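Outer membrane porin F (Pseudomonas aeruginosa, PDB 4RLC) is an outer membrane porin whose N-terminal eight-stranded beta-barrel domain is embedded in the membrane, probably taking part in small-molecule transport. Local coordinates at residues G27-F31 with E164-L169; A41-S47 with S61-D67; L86-Y90 with Y102-L107. All blocks are in the same frame, centred on the assembly; numbering follows the deposited sequence.

Contact 1 of 3, residues G27-F31 with E164-L169. With C8E ((hydroxyethyloxy)tri(ethyloxy)octane), chain E.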
loop_
_atom_site.group_PDB
_atom_site.type_symbol
_atom_site.label_atom_id
_atom_site.label_comp_id
_atom_site.label_asym_id
_atom_site.label_seq_id
_atom_site.Cartn_x
_atom_site.Cartn_y
_atom_site.Cartn_z
ATOM N N GLY A 27 2.697 3.277 6.887
ATOM C CA GLY A 27 1.766 3.809 7.745
ATOM C C GLY A 27 1.114 4.960 6.943
ATOM O O GLY A 27 1.799 5.711 6.267
ATOM N N LYS A 28 -0.191 4.941 6.917
ATOM C CA LYS A 28 -1.023 5.900 6.088
ATOM C C LYS A 28 -2.130 6.520 6.931
ATOM O O LYS A 28 -2.612 5.945 7.901
ATOM C CB LYS A 28 -1.622 5.121 4.929
ATOM C CG LYS A 28 -0.661 4.442 4.029
ATOM C CD LYS A 28 -1.406 3.584 3.018
ATOM C CE LYS A 28 -0.432 2.811 2.142
ATOM N NZ LYS A 28 -1.029 2.363 0.819
ATOM N N ARG A 29 -2.565 7.745 6.585
ATOM C CA ARG A 29 -3.561 8.397 7.335
ATOM C C ARG A 29 -4.578 8.967 6.299
ATOM O O ARG A 29 -4.160 9.483 5.271
ATOM C CB ARG A 29 -2.925 9.582 8.099
ATOM C CG ARG A 29 -3.912 10.480 8.805
ATOM C CD ARG A 29 -3.219 11.504 9.719
ATOM N NE ARG A 29 -2.385 10.887 10.768
ATOM C CZ ARG A 29 -2.816 10.417 11.952
ATOM N NH1 ARG A 29 -1.936 9.877 12.808
ATOM N NH2 ARG A 29 -4.115 10.443 12.289
ATOM N N TYR A 30 -5.862 8.812 6.566
ATOM C CA TYR A 30 -6.887 9.358 5.660
ATOM C C TYR A 30 -6.863 10.875 5.636
ATOM O O TYR A 30 -6.682 11.489 6.674
ATOM C CB TYR A 30 -8.297 8.930 6.059
ATOM C CG TYR A 30 -8.546 7.511 5.666
ATOM C CD1 TYR A 30 -8.186 6.496 6.499
ATOM C CD2 TYR A 30 -9.120 7.190 4.456
ATOM C CE1 TYR A 30 -8.392 5.180 6.157
ATOM C CE2 TYR A 30 -9.339 5.861 4.093
ATOM C CZ TYR A 30 -8.998 4.862 4.961
ATOM O OH TYR A 30 -9.190 3.523 4.645
ATOM N N PHE A 31 -7.094 11.449 4.458
ATOM C CA PHE A 31 -7.277 12.894 4.353
ATOM C C PHE A 31 -8.467 13.241 3.546
ATOM O O PHE A 31 -8.779 14.433 3.570
ATOM C CB PHE A 31 -6.058 13.633 3.763
ATOM C CG PHE A 31 -5.776 13.340 2.326
ATOM C CD1 PHE A 31 -6.329 14.088 1.319
ATOM C CD2 PHE A 31 -4.924 12.317 1.979
ATOM C CE1 PHE A 31 -6.042 13.820 0.010
ATOM C CE2 PHE A 31 -4.614 12.056 0.698
ATOM C CZ PHE A 31 -5.177 12.808 -0.321
ATOM N N GLU A 164 -11.988 7.099 -0.915
ATOM C CA GLU A 164 -11.387 7.424 0.387
ATOM C C GLU A 164 -9.878 7.530 0.117
ATOM O O GLU A 164 -9.315 6.557 -0.360
ATOM C CB GLU A 164 -11.599 6.298 1.409
ATOM C CG GLU A 164 -12.976 5.611 1.541
ATOM C CD GLU A 164 -12.881 4.168 2.099
ATOM O OE1 GLU A 164 -11.757 3.603 2.188
ATOM O OE2 GLU A 164 -13.928 3.577 2.459
ATOM N N TRP A 165 -9.251 8.660 0.422
ATOM C CA TRP A 165 -7.837 8.852 0.090
ATOM C C TRP A 165 -6.938 9.010 1.287
ATOM O O TRP A 165 -7.309 9.589 2.289
ATOM C CB TRP A 165 -7.635 10.030 -0.808
ATOM C CG TRP A 165 -8.039 9.773 -2.213
ATOM C CD1 TRP A 165 -9.333 9.754 -2.692
ATOM C CD2 TRP A 165 -7.194 9.606 -3.355
ATOM N NE1 TRP A 165 -9.330 9.477 -4.007
ATOM C CE2 TRP A 165 -8.045 9.418 -4.467
ATOM C CE3 TRP A 165 -5.815 9.551 -3.550
ATOM C CZ2 TRP A 165 -7.551 9.218 -5.765
ATOM C CZ3 TRP A 165 -5.317 9.311 -4.830
ATOM C CH2 TRP A 165 -6.180 9.154 -5.921
ATOM N N MET A 166 -5.729 8.477 1.135
ATOM C CA MET A 166 -4.793 8.475 2.228
ATOM C C MET A 166 -3.423 8.914 1.749
ATOM O O MET A 166 -3.016 8.712 0.595
ATOM C CB MET A 166 -4.740 7.084 2.917
ATOM C CG MET A 166 -4.879 5.935 2.010
ATOM S SD MET A 166 -5.030 4.305 2.788
ATOM C CE MET A 166 -5.713 4.470 4.372
ATOM N N ALA A 167 -2.693 9.522 2.673
ATOM C CA ALA A 167 -1.304 9.837 2.447
ATOM C C ALA A 167 -0.458 9.006 3.393
ATOM O O ALA A 167 -0.828 8.776 4.516
ATOM C CB ALA A 167 -1.022 11.271 2.789
ATOM N N GLY A 168 0.730 8.671 2.949
ATOM C CA GLY A 168 1.505 7.727 3.762
ATOM C C GLY A 168 2.968 7.782 3.528
ATOM O O GLY A 168 3.455 8.386 2.569
ATOM N N LEU A 169 3.692 7.006 4.363
ATOM C CA LEU A 169 5.108 6.886 4.270
ATOM C C LEU A 169 5.401 5.364 4.444
ATOM O O LEU A 169 4.568 4.620 4.928
ATOM C CB LEU A 169 5.848 7.586 5.411
ATOM C CG LEU A 169 5.861 9.108 5.349
ATOM C CD1 LEU A 169 6.496 9.661 6.617
ATOM C CD2 LEU A 169 6.671 9.573 4.211
HETATM O O12 C8E E . 3.492 12.205 3.934
HETATM C C13 C8E E . 3.031 12.771 5.157
HETATM C C14 C8E E . 3.047 11.775 6.313
HETATM O O15 C8E E . 2.105 10.716 6.098
HETATM C C16 C8E E . 1.384 10.330 7.241
HETATM C C17 C8E E . 1.774 8.940 7.681
HETATM O O18 C8E E . 1.329 8.818 9.017
HETATM C C19 C8E E . 0.722 7.608 9.360
HETATM C C20 C8E E . 0.368 7.607 10.811
HETATM O O21 C8E E . -0.013 8.897 11.290
#

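Contact 2 of 3, residues A41-S47 with S61-D67. With C8E ((hydroxyethyloxy)tri(ethyloxy)octane), chain C; C8E ((hydroxyethyloxy)tri(ethyloxy)octane), chain E.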
loop_
_atom_site.group_PDB
_atom_site.type_symbol
_atom_site.label_atom_id
_atom_site.label_comp_id
_atom_site.label_asym_id
_atom_site.label_seq_id
_atom_site.Cartn_x
_atom_site.Cartn_y
_atom_site.Cartn_z
ATOM N N ALA A 41 -8.392 8.502 10.487
ATOM C CA ALA A 41 -8.022 7.090 10.750
ATOM C C ALA A 41 -6.616 6.807 10.214
ATOM O O ALA A 41 -6.193 7.477 9.262
ATOM C CB ALA A 41 -9.051 6.188 10.124
ATOM N N ASP A 42 -5.883 5.852 10.840
ATOM C CA ASP A 42 -4.581 5.474 10.380
ATOM C C ASP A 42 -4.552 3.992 10.012
ATOM O O ASP A 42 -5.300 3.193 10.558
ATOM C CB ASP A 42 -3.535 5.631 11.471
ATOM C CG ASP A 42 -3.181 7.130 11.764
ATOM O OD1 ASP A 42 -3.641 8.018 11.019
ATOM O OD2 ASP A 42 -2.405 7.366 12.733
ATOM N N LEU A 43 -3.649 3.642 9.130
ATOM C CA LEU A 43 -3.489 2.204 8.691
ATOM C C LEU A 43 -2.030 1.917 8.802
ATOM O O LEU A 43 -1.228 2.550 8.118
ATOM C CB LEU A 43 -3.972 2.009 7.222
ATOM C CG LEU A 43 -3.940 0.578 6.637
ATOM C CD1 LEU A 43 -4.988 -0.294 7.195
ATOM C CD2 LEU A 43 -4.091 0.600 5.119
ATOM N N TYR A 44 -1.642 0.843 9.538
ATOM C CA TYR A 44 -0.249 0.501 9.698
ATOM C C TYR A 44 -0.053 -0.958 9.286
ATOM O O TYR A 44 -0.902 -1.776 9.568
ATOM C CB TYR A 44 0.149 0.549 11.198
ATOM C CG TYR A 44 -0.096 1.833 11.932
ATOM C CD1 TYR A 44 0.313 3.008 11.436
ATOM C CD2 TYR A 44 -0.785 1.845 13.150
ATOM C CE1 TYR A 44 0.045 4.215 12.098
ATOM C CE2 TYR A 44 -1.034 3.048 13.836
ATOM C CZ TYR A 44 -0.619 4.222 13.288
ATOM O OH TYR A 44 -0.930 5.420 13.957
ATOM N N GLY A 45 0.997 -1.226 8.540
ATOM C CA GLY A 45 1.173 -2.511 7.939
ATOM C C GLY A 45 2.490 -2.751 7.261
ATOM O O GLY A 45 3.499 -2.089 7.481
ATOM N N GLY A 46 2.456 -3.795 6.485
ATOM C CA GLY A 46 3.598 -4.272 5.739
ATOM C C GLY A 46 3.245 -4.834 4.364
ATOM O O GLY A 46 2.104 -5.227 4.117
ATOM N N SER A 47 4.262 -4.983 3.544
ATOM C CA SER A 47 4.082 -5.495 2.230
ATOM C C SER A 47 5.245 -6.356 1.807
ATOM O O SER A 47 6.376 -6.100 2.223
ATOM C CB SER A 47 3.933 -4.221 1.311
ATOM O OG SER A 47 3.962 -4.529 -0.046
ATOM N N SER A 61 -0.055 -6.691 0.406
ATOM C CA SER A 61 0.022 -5.849 1.589
ATOM C C SER A 61 -1.005 -6.235 2.596
ATOM O O SER A 61 -2.127 -6.689 2.263
ATOM C CB SER A 61 -0.298 -4.367 1.176
ATOM O OG SER A 61 0.661 -3.954 0.303
ATOM N N TYR A 62 -0.687 -6.032 3.869
ATOM C CA TYR A 62 -1.638 -6.186 4.926
ATOM C C TYR A 62 -1.486 -5.056 5.925
ATOM O O TYR A 62 -0.388 -4.775 6.332
ATOM C CB TYR A 62 -1.432 -7.507 5.681
ATOM C CG TYR A 62 -2.390 -7.672 6.841
ATOM C CD1 TYR A 62 -3.729 -7.968 6.613
ATOM C CD2 TYR A 62 -1.973 -7.524 8.175
ATOM C CE1 TYR A 62 -4.626 -8.123 7.660
ATOM C CE2 TYR A 62 -2.874 -7.625 9.209
ATOM C CZ TYR A 62 -4.180 -7.975 8.952
ATOM O OH TYR A 62 -5.074 -8.087 9.978
ATOM N N GLY A 63 -2.588 -4.511 6.392
ATOM C CA GLY A 63 -2.559 -3.395 7.327
ATOM C C GLY A 63 -3.712 -3.459 8.295
ATOM O O GLY A 63 -4.760 -4.086 7.988
ATOM N N GLU A 64 -3.512 -2.889 9.471
ATOM C CA GLU A 64 -4.532 -2.783 10.496
ATOM C C GLU A 64 -4.873 -1.315 10.748
ATOM O O GLU A 64 -3.970 -0.487 10.802
ATOM C CB GLU A 64 -4.075 -3.478 11.807
ATOM C CG GLU A 64 -4.106 -5.004 11.569
ATOM C CD GLU A 64 -3.767 -5.890 12.775
ATOM O OE1 GLU A 64 -3.400 -5.324 13.834
ATOM O OE2 GLU A 64 -3.839 -7.183 12.621
ATOM N N TYR A 65 -6.163 -1.060 10.980
ATOM C CA TYR A 65 -6.650 0.290 11.261
ATOM C C TYR A 65 -6.476 0.615 12.761
ATOM O O TYR A 65 -6.779 -0.230 13.612
ATOM C CB TYR A 65 -8.103 0.405 10.842
ATOM C CG TYR A 65 -8.345 0.401 9.386
ATOM C CD1 TYR A 65 -8.060 1.509 8.608
ATOM C CD2 TYR A 65 -8.899 -0.703 8.757
ATOM C CE1 TYR A 65 -8.291 1.525 7.233
ATOM C CE2 TYR A 65 -9.137 -0.704 7.384
ATOM C CZ TYR A 65 -8.843 0.422 6.618
ATOM O OH TYR A 65 -9.053 0.435 5.232
ATOM N N HIS A 66 -6.032 1.847 13.059
ATOM C CA HIS A 66 -5.951 2.332 14.444
ATOM C C HIS A 66 -6.322 3.831 14.516
ATOM O O HIS A 66 -6.294 4.538 13.502
ATOM C CB HIS A 66 -4.518 2.079 14.967
ATOM C CG HIS A 66 -4.152 0.619 15.087
ATOM N ND1 HIS A 66 -4.659 -0.201 16.075
ATOM C CD2 HIS A 66 -3.350 -0.170 14.324
ATOM C CE1 HIS A 66 -4.162 -1.423 15.936
ATOM N NE2 HIS A 66 -3.375 -1.435 14.875
ATOM N N ASP A 67 -6.716 4.314 15.707
ATOM C CA ASP A 67 -6.991 5.756 15.934
ATOM C C ASP A 67 -8.140 6.310 15.077
ATOM O O ASP A 67 -7.990 7.363 14.429
ATOM C CB ASP A 67 -5.722 6.583 15.694
ATOM C CG ASP A 67 -4.514 5.994 16.396
ATOM O OD1 ASP A 67 -4.685 5.592 17.572
ATOM O OD2 ASP A 67 -3.421 5.898 15.770
HETATM C C1 C8E C . -3.238 -11.332 5.638
HETATM C C2 C8E C . -2.363 -11.568 4.431
HETATM C C3 C8E C . -0.878 -11.263 4.669
HETATM C C4 C8E C . -0.337 -10.544 3.445
HETATM C C5 C8E C . 1.156 -10.244 3.459
HETATM C C6 C8E C . 1.704 -9.592 4.704
HETATM C C7 C8E C . 3.078 -9.017 4.386
HETATM C C8 C8E C . 3.821 -8.443 5.587
HETATM O O9 C8E C . 5.237 -8.530 5.317
HETATM C C10 C8E C . 6.094 -7.456 5.746
HETATM C C11 C8E C . 6.607 -7.639 7.177
HETATM O O12 C8E C . 7.677 -6.720 7.509
HETATM C C13 C8E C . 7.269 -5.407 7.902
HETATM C C14 C8E C . 6.731 -5.391 9.330
HETATM O O15 C8E C . 5.544 -4.595 9.392
HETATM C C16 C8E C . 5.124 -4.227 10.701
HETATM C C17 C8E C . 4.590 -2.821 10.611
HETATM O O18 C8E C . 3.568 -2.615 11.566
HETATM O O12 C8E E . 3.492 12.205 3.934
HETATM C C13 C8E E . 3.031 12.771 5.157
HETATM C C14 C8E E . 3.047 11.775 6.313
HETATM O O15 C8E E . 2.105 10.716 6.098
HETATM C C16 C8E E . 1.384 10.330 7.241
HETATM C C17 C8E E . 1.774 8.940 7.681
HETATM O O18 C8E E . 1.329 8.818 9.017
HETATM C C19 C8E E . 0.722 7.608 9.360
HETATM C C20 C8E E . 0.368 7.607 10.811
HETATM O O21 C8E E . -0.013 8.897 11.290
#

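Contact 3 of 3, residues L86-Y90 with Y102-L107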
loop_
_atom_site.group_PDB
_atom_site.type_symbol
_atom_site.label_atom_id
_atom_site.label_comp_id
_atom_site.label_asym_id
_atom_site.label_seq_id
_atom_site.Cartn_x
_atom_site.Cartn_y
_atom_site.Cartn_z
ATOM N N LEU A 86 -3.734 -6.466 -3.085
ATOM C CA LEU A 86 -2.835 -6.932 -4.126
ATOM C C LEU A 86 -2.803 -5.832 -5.147
ATOM O O LEU A 86 -3.857 -5.482 -5.775
ATOM C CB LEU A 86 -3.323 -8.252 -4.791
ATOM C CG LEU A 86 -2.375 -8.920 -5.823
ATOM C CD1 LEU A 86 -1.059 -9.358 -5.221
ATOM C CD2 LEU A 86 -3.031 -10.169 -6.400
ATOM N N ASP A 87 -1.581 -5.357 -5.407
ATOM C CA ASP A 87 -1.407 -4.189 -6.297
ATOM C C ASP A 87 -0.301 -4.450 -7.300
ATOM O O ASP A 87 0.674 -5.121 -7.030
ATOM C CB ASP A 87 -1.081 -2.919 -5.501
ATOM C CG ASP A 87 -2.207 -2.528 -4.561
ATOM O OD1 ASP A 87 -3.137 -1.795 -4.986
ATOM O OD2 ASP A 87 -2.173 -3.002 -3.366
ATOM N N ALA A 88 -0.488 -3.886 -8.509
ATOM C CA ALA A 88 0.562 -3.784 -9.497
ATOM C C ALA A 88 1.125 -2.405 -9.526
ATOM O O ALA A 88 0.351 -1.409 -9.679
ATOM C CB ALA A 88 -0.013 -4.113 -10.849
ATOM N N ILE A 89 2.454 -2.300 -9.466
ATOM C CA ILE A 89 3.110 -1.005 -9.340
ATOM C C ILE A 89 4.099 -0.818 -10.501
ATOM O O ILE A 89 4.902 -1.709 -10.801
ATOM C CB ILE A 89 3.866 -0.964 -8.009
ATOM C CG1 ILE A 89 2.873 -1.093 -6.861
ATOM C CG2 ILE A 89 4.587 0.375 -7.908
ATOM C CD1 ILE A 89 2.783 -2.517 -6.375
ATOM N N TYR A 90 3.921 0.265 -11.252
ATOM C CA TYR A 90 4.814 0.592 -12.303
ATOM C C TYR A 90 5.768 1.670 -11.818
ATOM O O TYR A 90 5.300 2.771 -11.459
ATOM C CB TYR A 90 4.035 1.133 -13.568
ATOM C CG TYR A 90 5.037 1.487 -14.663
ATOM C CD1 TYR A 90 5.646 0.502 -15.426
ATOM C CD2 TYR A 90 5.458 2.775 -14.826
ATOM C CE1 TYR A 90 6.573 0.810 -16.368
ATOM C CE2 TYR A 90 6.412 3.113 -15.754
ATOM C CZ TYR A 90 6.951 2.150 -16.549
ATOM O OH TYR A 90 7.902 2.541 -17.433
ATOM N N TYR A 102 6.314 6.232 -8.864
ATOM C CA TYR A 102 5.495 5.143 -9.321
ATOM C C TYR A 102 4.022 5.472 -9.369
ATOM O O TYR A 102 3.517 6.393 -8.747
ATOM C CB TYR A 102 5.738 3.907 -8.374
ATOM C CG TYR A 102 5.131 4.064 -6.982
ATOM C CD1 TYR A 102 3.791 3.807 -6.751
ATOM C CD2 TYR A 102 5.897 4.547 -5.874
ATOM C CE1 TYR A 102 3.228 4.024 -5.502
ATOM C CE2 TYR A 102 5.320 4.742 -4.642
ATOM C CZ TYR A 102 4.012 4.461 -4.458
ATOM O OH TYR A 102 3.409 4.701 -3.271
ATOM N N VAL A 103 3.330 4.648 -10.141
ATOM C CA VAL A 103 1.868 4.584 -10.135
ATOM C C VAL A 103 1.424 3.119 -9.901
ATOM O O VAL A 103 2.146 2.209 -10.175
ATOM C CB VAL A 103 1.272 5.129 -11.443
ATOM C CG1 VAL A 103 1.587 6.595 -11.590
ATOM C CG2 VAL A 103 1.737 4.363 -12.673
ATOM N N SER A 104 0.262 2.943 -9.288
ATOM C CA SER A 104 -0.200 1.642 -8.907
ATOM C C SER A 104 -1.705 1.539 -8.975
ATOM O O SER A 104 -2.431 2.541 -8.977
ATOM C CB SER A 104 0.237 1.244 -7.499
ATOM O OG SER A 104 -0.338 2.053 -6.591
ATOM N N ALA A 105 -2.137 0.289 -9.159
ATOM C CA ALA A 105 -3.569 -0.044 -9.143
ATOM C C ALA A 105 -3.743 -1.464 -8.642
ATOM O O ALA A 105 -2.884 -2.283 -8.817
ATOM C CB ALA A 105 -4.176 0.075 -10.548
ATOM N N GLY A 106 -4.872 -1.732 -8.007
ATOM C CA GLY A 106 -5.042 -3.064 -7.414
ATOM C C GLY A 106 -6.421 -3.210 -6.814
ATOM O O GLY A 106 -7.330 -2.397 -7.021
ATOM N N LEU A 107 -6.596 -4.319 -6.114
ATOM C CA LEU A 107 -7.816 -4.631 -5.469
ATOM C C LEU A 107 -7.513 -4.913 -3.991
ATOM O O LEU A 107 -6.449 -5.456 -3.647
ATOM C CB LEU A 107 -8.355 -5.914 -6.071
ATOM C CG LEU A 107 -8.917 -5.810 -7.497
ATOM C CD1 LEU A 107 -9.303 -7.228 -7.939
ATOM C CD2 LEU A 107 -10.094 -4.868 -7.548
HETATM O O HOH W 1 -2.801 0.666 -5.912
#

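Contact 1 of 3, residues G27-F31 with E164-L169
Strands 21-30 and 164-174, the first and last of the barrel, are zipped together here as an antiparallel pair, the seam that closes the sheet on itself. Four backbone bonds hold Gly27 to Leu169 and Arg29 to Ala167, and a fifth, from Phe31 N to Trp165 O (2.9 Å, 170° at the hydrogen), carries the ladder on to Phe31. On the inward face Met166 and Tyr30 make a Met-aromatic contact: the methyl sits over one face of the ring in CH-pi contact, CE standing 3.6 Å from the ring centroid and displaced toward the rim, with SD farther off above the same face. With CG between the backbone N and the carbonyl carbon (chi1 36°), the Met166 chain runs alongside Tyr30. The sulfur also meets the aliphatic part of Lys28, whose CD is 3.7 Å from Met166 SD, while the Tyr30 edge has Glu164 CB 3.5 Å from CE2. On the outer face the Phe31 ring folds back over the neighbouring strand and takes Trp165 CB under one face, CZ to CB 3.7 Å. A detergent hydroxyl, O21 of C8E (chain E), sits at the guanidinium edge of Arg29, 2.6 Å from NH1. Strands 142-153 and 42-51 flank the seam: Lys28 reaches Asp149 in a salt bridge, and Arg29 pairs with Asp42. Tyr30 OH bonds to Gln151 and, farther round the barrel, to Tyr65 of strand 56-66.

Contact 2 of 3, residues A41-S47 with S61-D67
The Tyr65 ring has Leu43 CD1 over the centre of one face, 3.8 Å from the centroid and only 11° off the normal, a CH-pi contact across a non-hydrogen-bonded pair. Leu43 reaches it with CG anti to the backbone N (chi1 -177°), which also lays CD1 3.6 Å from Gly63 C, over backbone that carries no side chain. On the other face of the sheet Tyr44 and His66 meet rim to rim with their planes 20° apart, neither ring covering the other, and Tyr44 CD2 is 3.5 Å from His66 CD2. C20 of C8E (chain E) lies in the plane of the Tyr44 ring, at its edge. The Tyr62 ring has Glu64 OE2 at its edge, where Tyr62 OH donates to the anti lone pair of that oxygen over 3.1 Å; the octyl end of C8E (chain C) lies against the same ring. Asp42 OD2, which has Arg29 as its salt-bridge partner, and OD2 of the poorly ordered Asp67 lie 3.5 Å apart, a like-charge approach whose exact distance is uncertain. Where Gly45 faces Gly63 the strands come close, CA to CA 3.9 Å. Six backbone bonds complete the ladder from Asp42–His66 to Gly46–Tyr62. This is a regular antiparallel beta hairpin of a transmembrane barrel, with detergent on the outer face and Leu43 and Tyr65 turned inward.

Contact 3 of 3, residues L86-Y90 with Y102-L107
Ile89 and Tyr102 make the tight end of this hairpin contact, while the side chains of Leu86, Ala88, Ala105 and Leu107 point to the outer surface and make little contact with one another. Ile89 and Tyr102 run side by side in the same direction, with Ile89 CG2 3.7 Å from Tyr102 CD1 and about as far from CB; its other branch, CG1, lies 3.6 Å from Ser104 CB. Tyr102 holds CG between its own backbone N and carbonyl carbon (chi1 72°), which lays the ring alongside Ile89. At the opposite end Asp87 bends over Gly106, OD1 coming 3.3 Å from Gly106 CA, where the missing side chain leaves the carboxylate its place. That oxygen accepts a bond from a water 2.7 Å away, and the same water is 2.9 Å from Ser104 OG, so one water links Asp87 to Ser104 on the inner face, beside the apolar pair. Asn129 also bonds OD1 and Ser85 holds OD2, fixing both carboxylate oxygens. On the outer face side-chain contact is sparse: Tyr90 CB meets Val103 CG2 at 4.1 Å, and the Tyr90 ring turns off from the neighbouring strand. Six backbone bonds make the pairing itself regular. Strand 56-66 lies beside strand 80-91, with Leu58 against Ala88 and Ala59 against Ile89, while strand 120-137 pairs with the far edge of strand 98-115; from strand 142-153, Lys145 and Ser147 touch Tyr102.

How the contacts relate
From the N terminus, strand 21-30 supplies the first half of contact 1 and waits for strand 164-174, the last in the chain, so that contact closes a loop holding nearly the whole barrel. Contacts 2 and 3 are nested inside it and follow in series: the hairpin of strands 42-51 and 56-66 closes before that of strands 80-91 and 98-115 opens. Contacts 1 and 2 touch directly, since strands 21-30 and 42-51 are neighbours; both also meet the same detergent molecule. Contact 3 touches neither, its centre about 17 Å from that of contact 2, on the opposite side of the chain's centre. Two local hairpins and one long-range seam thus share a single closed sheet.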